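Long-range contacts in guanine nucleotide exchange factor SRM1 (PDB 3OF7), which promotes exchange of GDP for GTP on the GTPases GSP1 and GSP2, controls RNA metabolism and nuclear transport, and binds chromatin: residues C161-N166 against Y204-L209; E168-G173 against P195-T200. One frame throughout, in Å; residues are numbered along the deposited sequence.

Interaction 1: C161-N166 against Y204-L209; sequences CALFSN and YNIVQL
Leu163 holds its CG anti to the backbone N (chi1 174°), which directs the forked end of the side chain straight at residues 206-208; from the other side Leu209, with CG beside its own backbone N (chi1 -45°), brings its CD1 methyl against Cys161 SG at 3.8 Å and Leu163 CB at 3.9 Å. The two branches of Leu163 divide the work. Leu163 CD1 lies 3.4 Å from Ile206 O and also touches that residue's CB and CG2, whereas Leu163 CD2 rests on the next peptide, 3.5 Å from Val207 C. That peptide belongs to a classic beta bulge, in which Val207 and Gln208 both face Leu219 of the adjacent strand. Near the strand ends, the amide of Asn205 approaches the carbonyl O of Asn166 without bonding to it, OD1 and ND2 of Asn205 both 3.7 Å from that oxygen.

No hydrogen bond joins the segments directly, and the strand axes come no closer than 7.7 Å: this is apolar packing between two sheets of the propeller. Polar links come from outside, since Gln16 NE2 bonds to both Phe164 O and Ile206 O, and Gln152 OE1 accepts from Leu209 N. Strands 150-155 and 169-177 flank Cys161 and Leu163 in one blade, and strand 215-220 lies beside strand 206-211 in the next.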
ATOM      1  N   CYS A 161      -6.347  -2.217 -10.222  1.00 14.55           N
ATOM      2  CA  CYS A 161      -5.758  -1.499 -11.342  1.00 15.22           C
ATOM      3  C   CYS A 161      -4.469  -2.166 -11.798  1.00 15.48           C
ATOM      4  O   CYS A 161      -3.675  -2.615 -10.975  1.00 15.07           O
ATOM      5  CB  CYS A 161      -5.500  -0.040 -10.968  1.00 14.98           C
ATOM      6  SG  CYS A 161      -5.029   1.004 -12.372  1.00 17.64           S
ATOM      7  N   ALA A 162      -4.286  -2.246 -13.114  1.00 15.36           N
ATOM      8  CA  ALA A 162      -3.039  -2.735 -13.690  1.00 15.75           C
ATOM      9  C   ALA A 162      -2.516  -1.710 -14.677  1.00 15.82           C
ATOM     10  O   ALA A 162      -3.244  -1.283 -15.594  1.00 15.97           O
ATOM     11  CB  ALA A 162      -3.246  -4.088 -14.383  1.00 15.22           C
ATOM     12  N   LEU A 163      -1.264  -1.313 -14.475  1.00 15.49           N
ATOM     13  CA  LEU A 163      -0.578  -0.390 -15.363  1.00 15.38           C
ATOM     14  C   LEU A 163       0.315  -1.162 -16.330  1.00 15.70           C
ATOM     15  O   LEU A 163       1.151  -1.961 -15.899  1.00 15.45           O
ATOM     16  CB  LEU A 163       0.268   0.591 -14.549  1.00 15.26           C
ATOM     17  CG  LEU A 163       1.181   1.543 -15.329  1.00 15.72           C
ATOM     18  CD1 LEU A 163       0.366   2.472 -16.244  1.00 16.55           C
ATOM     19  CD2 LEU A 163       2.075   2.340 -14.385  1.00 16.32           C
ATOM     20  N   PHE A 164       0.141  -0.915 -17.630  1.00 15.82           N
ATOM     21  CA  PHE A 164       0.873  -1.666 -18.650  1.00 16.34           C
ATOM     22  C   PHE A 164       2.073  -0.892 -19.186  1.00 16.49           C
ATOM     23  O   PHE A 164       2.138   0.329 -19.069  1.00 15.83           O
ATOM     24  CB  PHE A 164      -0.056  -2.105 -19.788  1.00 16.39           C
ATOM     25  CG  PHE A 164      -0.926  -3.278 -19.442  1.00 16.86           C
ATOM     26  CD1 PHE A 164      -2.132  -3.098 -18.759  1.00 17.00           C
ATOM     27  CD2 PHE A 164      -0.546  -4.566 -19.796  1.00 17.03           C
ATOM     28  CE1 PHE A 164      -2.939  -4.179 -18.441  1.00 18.94           C
ATOM     29  CE2 PHE A 164      -1.353  -5.665 -19.480  1.00 17.04           C
ATOM     30  CZ  PHE A 164      -2.551  -5.471 -18.804  1.00 17.82           C
ATOM     31  N   SER A 165       3.019  -1.622 -19.769  1.00 17.04           N
ATOM     32  CA  SER A 165       4.261  -1.037 -20.261  1.00 18.09           C
ATOM     33  C   SER A 165       4.036  -0.062 -21.421  1.00 19.34           C
ATOM     34  O   SER A 165       4.930   0.717 -21.754  1.00 19.91           O
ATOM     35  CB  SER A 165       5.220  -2.141 -20.698  1.00 17.77           C
ATOM     36  OG  SER A 165       4.569  -3.018 -21.594  1.00 16.83           O
ATOM     37  N   ASN A 166       2.855  -0.105 -22.028  1.00 20.00           N
ATOM     38  CA  ASN A 166       2.516   0.854 -23.079  1.00 21.25           C
ATOM     39  C   ASN A 166       1.730   2.070 -22.561  1.00 21.74           C
ATOM     40  O   ASN A 166       1.207   2.853 -23.350  1.00 21.82           O
ATOM     41  CB  ASN A 166       1.765   0.164 -24.223  1.00 21.34           C
ATOM     42  CG  ASN A 166       0.374  -0.297 -23.824  1.00 22.97           C
ATOM     43  OD1 ASN A 166       0.020  -0.329 -22.641  1.00 22.47           O
ATOM     44  ND2 ASN A 166      -0.424  -0.664 -24.816  1.00 24.15           N
ATOM     45  N   TYR A 204       0.286  11.979 -22.070  1.00 27.16           N
ATOM     46  CA  TYR A 204       1.505  11.271 -21.691  1.00 27.30           C
ATOM     47  C   TYR A 204       1.171   9.899 -21.127  1.00 26.76           C
ATOM     48  O   TYR A 204       0.047   9.660 -20.677  1.00 27.08           O
ATOM     49  CB  TYR A 204       2.289  12.089 -20.664  1.00 27.70           C
ATOM     50  CG  TYR A 204       2.806  13.388 -21.215  1.00 29.32           C
ATOM     51  CD1 TYR A 204       2.024  14.547 -21.179  1.00 31.11           C
ATOM     52  CD2 TYR A 204       4.073  13.465 -21.789  1.00 31.50           C
ATOM     53  CE1 TYR A 204       2.493  15.749 -21.697  1.00 31.82           C
ATOM     54  CE2 TYR A 204       4.556  14.668 -22.306  1.00 32.68           C
ATOM     55  CZ  TYR A 204       3.759  15.802 -22.261  1.00 32.93           C
ATOM     56  OH  TYR A 204       4.231  16.991 -22.772  1.00 34.59           O
ATOM     57  N   ASN A 205       2.145   8.996 -21.160  1.00 25.87           N
ATOM     58  CA  ASN A 205       1.976   7.670 -20.580  1.00 24.56           C
ATOM     59  C   ASN A 205       1.881   7.759 -19.061  1.00 23.20           C
ATOM     60  O   ASN A 205       2.567   8.569 -18.431  1.00 22.98           O
ATOM     61  CB  ASN A 205       3.148   6.759 -20.957  1.00 25.01           C
ATOM     62  CG  ASN A 205       3.012   6.159 -22.354  1.00 26.14           C
ATOM     63  OD1 ASN A 205       2.070   6.450 -23.096  1.00 26.54           O
ATOM     64  ND2 ASN A 205       3.959   5.302 -22.709  1.00 27.23           N
ATOM     65  N   ILE A 206       1.033   6.920 -18.481  1.00 21.70           N
ATOM     66  CA  ILE A 206       0.992   6.770 -17.028  1.00 20.26           C
ATOM     67  C   ILE A 206       2.211   5.948 -16.598  1.00 19.34           C
ATOM     68  O   ILE A 206       2.532   4.939 -17.230  1.00 19.34           O
ATOM     69  CB  ILE A 206      -0.323   6.100 -16.573  1.00 20.17           C
ATOM     70  CG1 ILE A 206      -1.532   6.915 -17.063  1.00 19.91           C
ATOM     71  CG2 ILE A 206      -0.335   5.908 -15.036  1.00 19.22           C
ATOM     72  CD1 ILE A 206      -1.456   8.429 -16.722  1.00 19.73           C
ATOM     73  N   VAL A 207       2.887   6.397 -15.546  1.00 18.52           N
ATOM     74  CA  VAL A 207       4.139   5.776 -15.092  1.00 17.72           C
ATOM     75  C   VAL A 207       4.060   5.153 -13.687  1.00 17.01           C
ATOM     76  O   VAL A 207       4.862   4.276 -13.346  1.00 16.40           O
ATOM     77  CB  VAL A 207       5.326   6.774 -15.155  1.00 17.57           C
ATOM     78  CG1 VAL A 207       5.516   7.296 -16.586  1.00 19.10           C
ATOM     79  CG2 VAL A 207       5.145   7.938 -14.160  1.00 18.07           C
ATOM     80  N   GLN A 208       3.094   5.599 -12.881  1.00 15.92           N
ATOM     81  CA  GLN A 208       2.978   5.126 -11.498  1.00 15.09           C
ATOM     82  C   GLN A 208       1.557   5.221 -10.951  1.00 14.80           C
ATOM     83  O   GLN A 208       0.810   6.147 -11.289  1.00 14.47           O
ATOM     84  CB  GLN A 208       3.924   5.894 -10.577  1.00 15.33           C
ATOM     85  CG  GLN A 208       4.168   5.192  -9.238  1.00 16.15           C
ATOM     86  CD  GLN A 208       4.771   6.086  -8.182  1.00 17.57           C
ATOM     87  OE1 GLN A 208       4.918   7.298  -8.366  1.00 19.56           O
ATOM     88  NE2 GLN A 208       5.125   5.488  -7.053  1.00 20.31           N
ATOM     89  N   LEU A 209       1.213   4.264 -10.093  1.00 14.13           N
ATOM     90  CA  LEU A 209      -0.086   4.238  -9.414  1.00 14.11           C
ATOM     91  C   LEU A 209       0.093   4.442  -7.915  1.00 13.80           C
ATOM     92  O   LEU A 209       1.145   4.099  -7.366  1.00 14.21           O
ATOM     93  CB  LEU A 209      -0.789   2.901  -9.664  1.00 13.80           C
ATOM     94  CG  LEU A 209      -0.806   2.325 -11.083  1.00 14.32           C
ATOM     95  CD1 LEU A 209      -1.410   0.926 -11.092  1.00 15.64           C
ATOM     96  CD2 LEU A 209      -1.586   3.227 -12.043  1.00 15.46           C
TER

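Interaction 2: E168-G173 against P195-T200; sequences EVYAWG and PWKVPT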
ATOM      1  N   GLU A 168      -1.073   2.094 -20.833  1.00 22.32           N
ATOM      2  CA  GLU A 168      -2.504   1.822 -20.679  1.00 22.49           C
ATOM      3  C   GLU A 168      -2.842   1.340 -19.272  1.00 21.95           C
ATOM      4  O   GLU A 168      -2.036   0.661 -18.628  1.00 20.82           O
ATOM      5  CB  GLU A 168      -2.969   0.787 -21.694  1.00 23.17           C
ATOM      6  CG  GLU A 168      -2.892   1.273 -23.149  1.00 25.76           C
ATOM      7  CD  GLU A 168      -3.672   0.403 -24.117  1.00 28.27           C
ATOM      8  OE1 GLU A 168      -4.008  -0.748 -23.774  1.00 30.11           O
ATOM      9  OE2 GLU A 168      -3.954   0.879 -25.239  0.70 31.02           O
ATOM     10  N   VAL A 169      -4.048   1.685 -18.824  1.00 21.27           N
ATOM     11  CA  VAL A 169      -4.523   1.337 -17.490  1.00 20.76           C
ATOM     12  C   VAL A 169      -5.792   0.492 -17.594  1.00 20.22           C
ATOM     13  O   VAL A 169      -6.766   0.904 -18.224  1.00 19.93           O
ATOM     14  CB  VAL A 169      -4.792   2.619 -16.646  1.00 21.01           C
ATOM     15  CG1 VAL A 169      -5.465   2.277 -15.320  1.00 21.25           C
ATOM     16  CG2 VAL A 169      -3.499   3.375 -16.397  1.00 21.54           C
ATOM     17  N   TYR A 170      -5.769  -0.693 -16.991  1.00 19.38           N
ATOM     18  CA  TYR A 170      -6.975  -1.508 -16.846  1.00 19.26           C
ATOM     19  C   TYR A 170      -7.442  -1.455 -15.397  1.00 18.81           C
ATOM     20  O   TYR A 170      -6.630  -1.509 -14.475  1.00 19.19           O
ATOM     21  CB  TYR A 170      -6.751  -2.958 -17.310  1.00 19.12           C
ATOM     22  CG  TYR A 170      -6.934  -3.121 -18.807  1.00 19.42           C
ATOM     23  CD1 TYR A 170      -6.063  -2.500 -19.704  1.00 19.37           C
ATOM     24  CD2 TYR A 170      -7.995  -3.868 -19.325  1.00 20.65           C
ATOM     25  CE1 TYR A 170      -6.234  -2.618 -21.076  1.00 20.61           C
ATOM     26  CE2 TYR A 170      -8.173  -4.001 -20.700  1.00 21.50           C
ATOM     27  CZ  TYR A 170      -7.288  -3.372 -21.567  1.00 21.51           C
ATOM     28  OH  TYR A 170      -7.462  -3.497 -22.927  1.00 21.82           O
ATOM     29  N   ALA A 171      -8.747  -1.319 -15.212  1.00 18.34           N
ATOM     30  CA  ALA A 171      -9.325  -1.157 -13.882  1.00 17.55           C
ATOM     31  C   ALA A 171     -10.592  -1.982 -13.750  1.00 17.46           C
ATOM     32  O   ALA A 171     -11.246  -2.296 -14.755  1.00 17.23           O
ATOM     33  CB  ALA A 171      -9.594   0.309 -13.593  1.00 17.48           C
ATOM     34  N   TRP A 172     -10.906  -2.370 -12.512  1.00 16.98           N
ATOM     35  CA  TRP A 172     -12.125  -3.124 -12.196  1.00 16.53           C
ATOM     36  C   TRP A 172     -12.503  -2.996 -10.715  1.00 16.69           C
ATOM     37  O   TRP A 172     -11.710  -2.508  -9.900  1.00 16.05           O
ATOM     38  CB  TRP A 172     -12.024  -4.603 -12.638  1.00 16.85           C
ATOM     39  CG  TRP A 172     -10.887  -5.432 -12.047  1.00 16.20           C
ATOM     40  CD1 TRP A 172     -10.993  -6.367 -11.052  1.00 17.13           C
ATOM     41  CD2 TRP A 172      -9.502  -5.426 -12.441  1.00 15.49           C
ATOM     42  NE1 TRP A 172      -9.763  -6.935 -10.792  1.00 15.55           N
ATOM     43  CE2 TRP A 172      -8.832  -6.374 -11.629  1.00 15.78           C
ATOM     44  CE3 TRP A 172      -8.761  -4.707 -13.393  1.00 16.93           C
ATOM     45  CZ2 TRP A 172      -7.458  -6.622 -11.740  1.00 15.18           C
ATOM     46  CZ3 TRP A 172      -7.384  -4.948 -13.501  1.00 16.73           C
ATOM     47  CH2 TRP A 172      -6.751  -5.902 -12.674  1.00 16.73           C
ATOM     48  N   GLY A 173     -13.722  -3.411 -10.383  1.00 16.30           N
ATOM     49  CA  GLY A 173     -14.250  -3.285  -9.021  1.00 16.15           C
ATOM     50  C   GLY A 173     -15.146  -2.063  -8.928  1.00 16.58           C
ATOM     51  O   GLY A 173     -15.938  -1.800  -9.849  1.00 16.04           O
ATOM     52  N   PRO A 195     -11.639  -6.830 -15.850  1.00 21.21           N
ATOM     53  CA  PRO A 195     -10.735  -5.757 -16.249  1.00 20.87           C
ATOM     54  C   PRO A 195     -11.265  -4.951 -17.443  1.00 21.22           C
ATOM     55  O   PRO A 195     -11.797  -5.523 -18.391  1.00 20.91           O
ATOM     56  CB  PRO A 195      -9.456  -6.509 -16.620  1.00 20.85           C
ATOM     57  CG  PRO A 195      -9.458  -7.684 -15.701  1.00 20.44           C
ATOM     58  CD  PRO A 195     -10.904  -8.077 -15.537  1.00 20.84           C
ATOM     59  N   TRP A 196     -11.109  -3.633 -17.367  1.00 21.69           N
ATOM     60  CA  TRP A 196     -11.728  -2.693 -18.304  1.00 21.87           C
ATOM     61  C   TRP A 196     -10.747  -1.575 -18.594  1.00 21.84           C
ATOM     62  O   TRP A 196     -10.154  -1.003 -17.673  1.00 21.82           O
ATOM     63  CB  TRP A 196     -13.012  -2.137 -17.670  1.00 21.75           C
ATOM     64  CG  TRP A 196     -13.767  -1.079 -18.440  1.00 21.58           C
ATOM     65  CD1 TRP A 196     -14.656  -1.281 -19.468  1.00 22.56           C
ATOM     66  CD2 TRP A 196     -13.743   0.334 -18.204  1.00 21.55           C
ATOM     67  NE1 TRP A 196     -15.166  -0.077 -19.894  1.00 21.83           N
ATOM     68  CE2 TRP A 196     -14.628   0.930 -19.135  1.00 21.60           C
ATOM     69  CE3 TRP A 196     -13.053   1.158 -17.305  1.00 21.23           C
ATOM     70  CZ2 TRP A 196     -14.844   2.308 -19.188  1.00 22.06           C
ATOM     71  CZ3 TRP A 196     -13.271   2.534 -17.355  1.00 21.67           C
ATOM     72  CH2 TRP A 196     -14.164   3.092 -18.292  1.00 22.57           C
ATOM     73  N   LYS A 197     -10.569  -1.264 -19.880  1.00 21.52           N
ATOM     74  CA  LYS A 197      -9.644  -0.219 -20.291  1.00 21.39           C
ATOM     75  C   LYS A 197     -10.182   1.150 -19.907  1.00 21.63           C
ATOM     76  O   LYS A 197     -11.306   1.516 -20.283  1.00 21.89           O
ATOM     77  CB  LYS A 197      -9.389  -0.277 -21.804  1.00 21.64           C
ATOM     78  CG  LYS A 197      -8.262   0.633 -22.264  1.00 22.09           C
ATOM     79  CD  LYS A 197      -8.092   0.620 -23.784  1.00 24.87           C
ATOM     80  CE  LYS A 197      -7.059   1.652 -24.212  1.00 27.19           C
ATOM     81  NZ  LYS A 197      -7.052   1.872 -25.695  1.00 29.47           N
ATOM     82  N   VAL A 198      -9.393   1.895 -19.138  1.00 21.20           N
ATOM     83  CA  VAL A 198      -9.782   3.233 -18.718  1.00 21.42           C
ATOM     84  C   VAL A 198      -9.489   4.170 -19.889  1.00 21.94           C
ATOM     85  O   VAL A 198      -8.370   4.176 -20.393  1.00 21.42           O
ATOM     86  CB  VAL A 198      -9.023   3.678 -17.446  1.00 21.39           C
ATOM     87  CG1 VAL A 198      -9.442   5.081 -17.011  1.00 20.58           C
ATOM     88  CG2 VAL A 198      -9.252   2.680 -16.313  1.00 20.83           C
ATOM     89  N   PRO A 199     -10.506   4.926 -20.358  1.00 22.72           N
ATOM     90  CA  PRO A 199     -10.282   5.880 -21.450  1.00 22.92           C
ATOM     91  C   PRO A 199      -9.134   6.828 -21.149  1.00 23.50           C
ATOM     92  O   PRO A 199      -9.025   7.351 -20.035  1.00 23.08           O
ATOM     93  CB  PRO A 199     -11.617   6.636 -21.539  1.00 22.81           C
ATOM     94  CG  PRO A 199     -12.620   5.637 -21.103  1.00 22.98           C
ATOM     95  CD  PRO A 199     -11.935   4.843 -19.999  1.00 22.68           C
ATOM     96  N   THR A 200      -8.272   7.027 -22.144  1.00 24.15           N
ATOM     97  CA  THR A 200      -7.086   7.865 -22.012  1.00 24.85           C
ATOM     98  C   THR A 200      -7.419   9.212 -21.382  1.00 25.10           C
ATOM     99  O   THR A 200      -8.391   9.865 -21.766  1.00 25.76           O
ATOM    100  CB  THR A 200      -6.418   8.055 -23.399  1.00 25.08           C
ATOM    101  OG1 THR A 200      -6.233   6.769 -24.000  1.00 26.54           O
ATOM    102  CG2 THR A 200      -5.076   8.749 -23.278  1.00 25.64           C
TER
HETATM  103  O   HOH W   1      -5.763   3.207 -20.514  1.00 20.72           O
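The outer edge of a propeller blade is formed here, where strand 195-197 pairs antiparallel with strand 169-173. Ala171 and Trp196 make a hydrogen-bonded pair: Ala171 N donates to Trp196 O at 2.9 Å, while the return bond from Trp196 N to Ala171 O is weak. Farther along, Val198 N gives a nearly straight bond to Val169 O (3.0 Å, 177° at the hydrogen). A water then continues the connection, donating to Val198 O and accepting from Val169 N.

On the face bearing Tyr170 and Lys197, the lysine backbone and CB lie over the phenol ring, CB 4.1 Å from its centroid in a CH-pi contact. The extended lysine chain runs on to Glu168, where NZ and OE2 form a salt bridge with a weak hydrogen bond of 3.3 Å. Trp172, held with CG between the backbone N and carbonyl carbon (chi1 59°), presents an indole face to Pro195, whose CG is 4.0 Å from the centroid of the six-membered ring. On the face carrying Ala171 and Trp196, Ala171 CB is met by Val198 CG2 at 3.6 Å.

Strand 159-164 borders strand 169-177 on its inner side, Pro142 and Pro143 of helix 142-145 touch Tyr170, and Trp228 of strand 225-229 packs on Ala171 and Val198.

From the N terminus the chain runs through 161-166, turns back into 168-173, makes an excursion to 195-200, and then reaches 204-209. Interaction 2 closes the shorter loop, its nearest ends 22 positions apart; interaction 1 closes the wider one, 38 positions apart, so interaction 2 lies wholly within the span of interaction 1, and the two do not cross. Their centres are about 10 Å apart, and strands 159-164 and 169-177 are neighbours in one sheet, joined by a probable hydrogen bond between Ala162 N and Tyr170 O. Interaction 2 thus completes the blade at its outer edge, whereas interaction 1 presses that blade against the following one, which begins with strand 206-211.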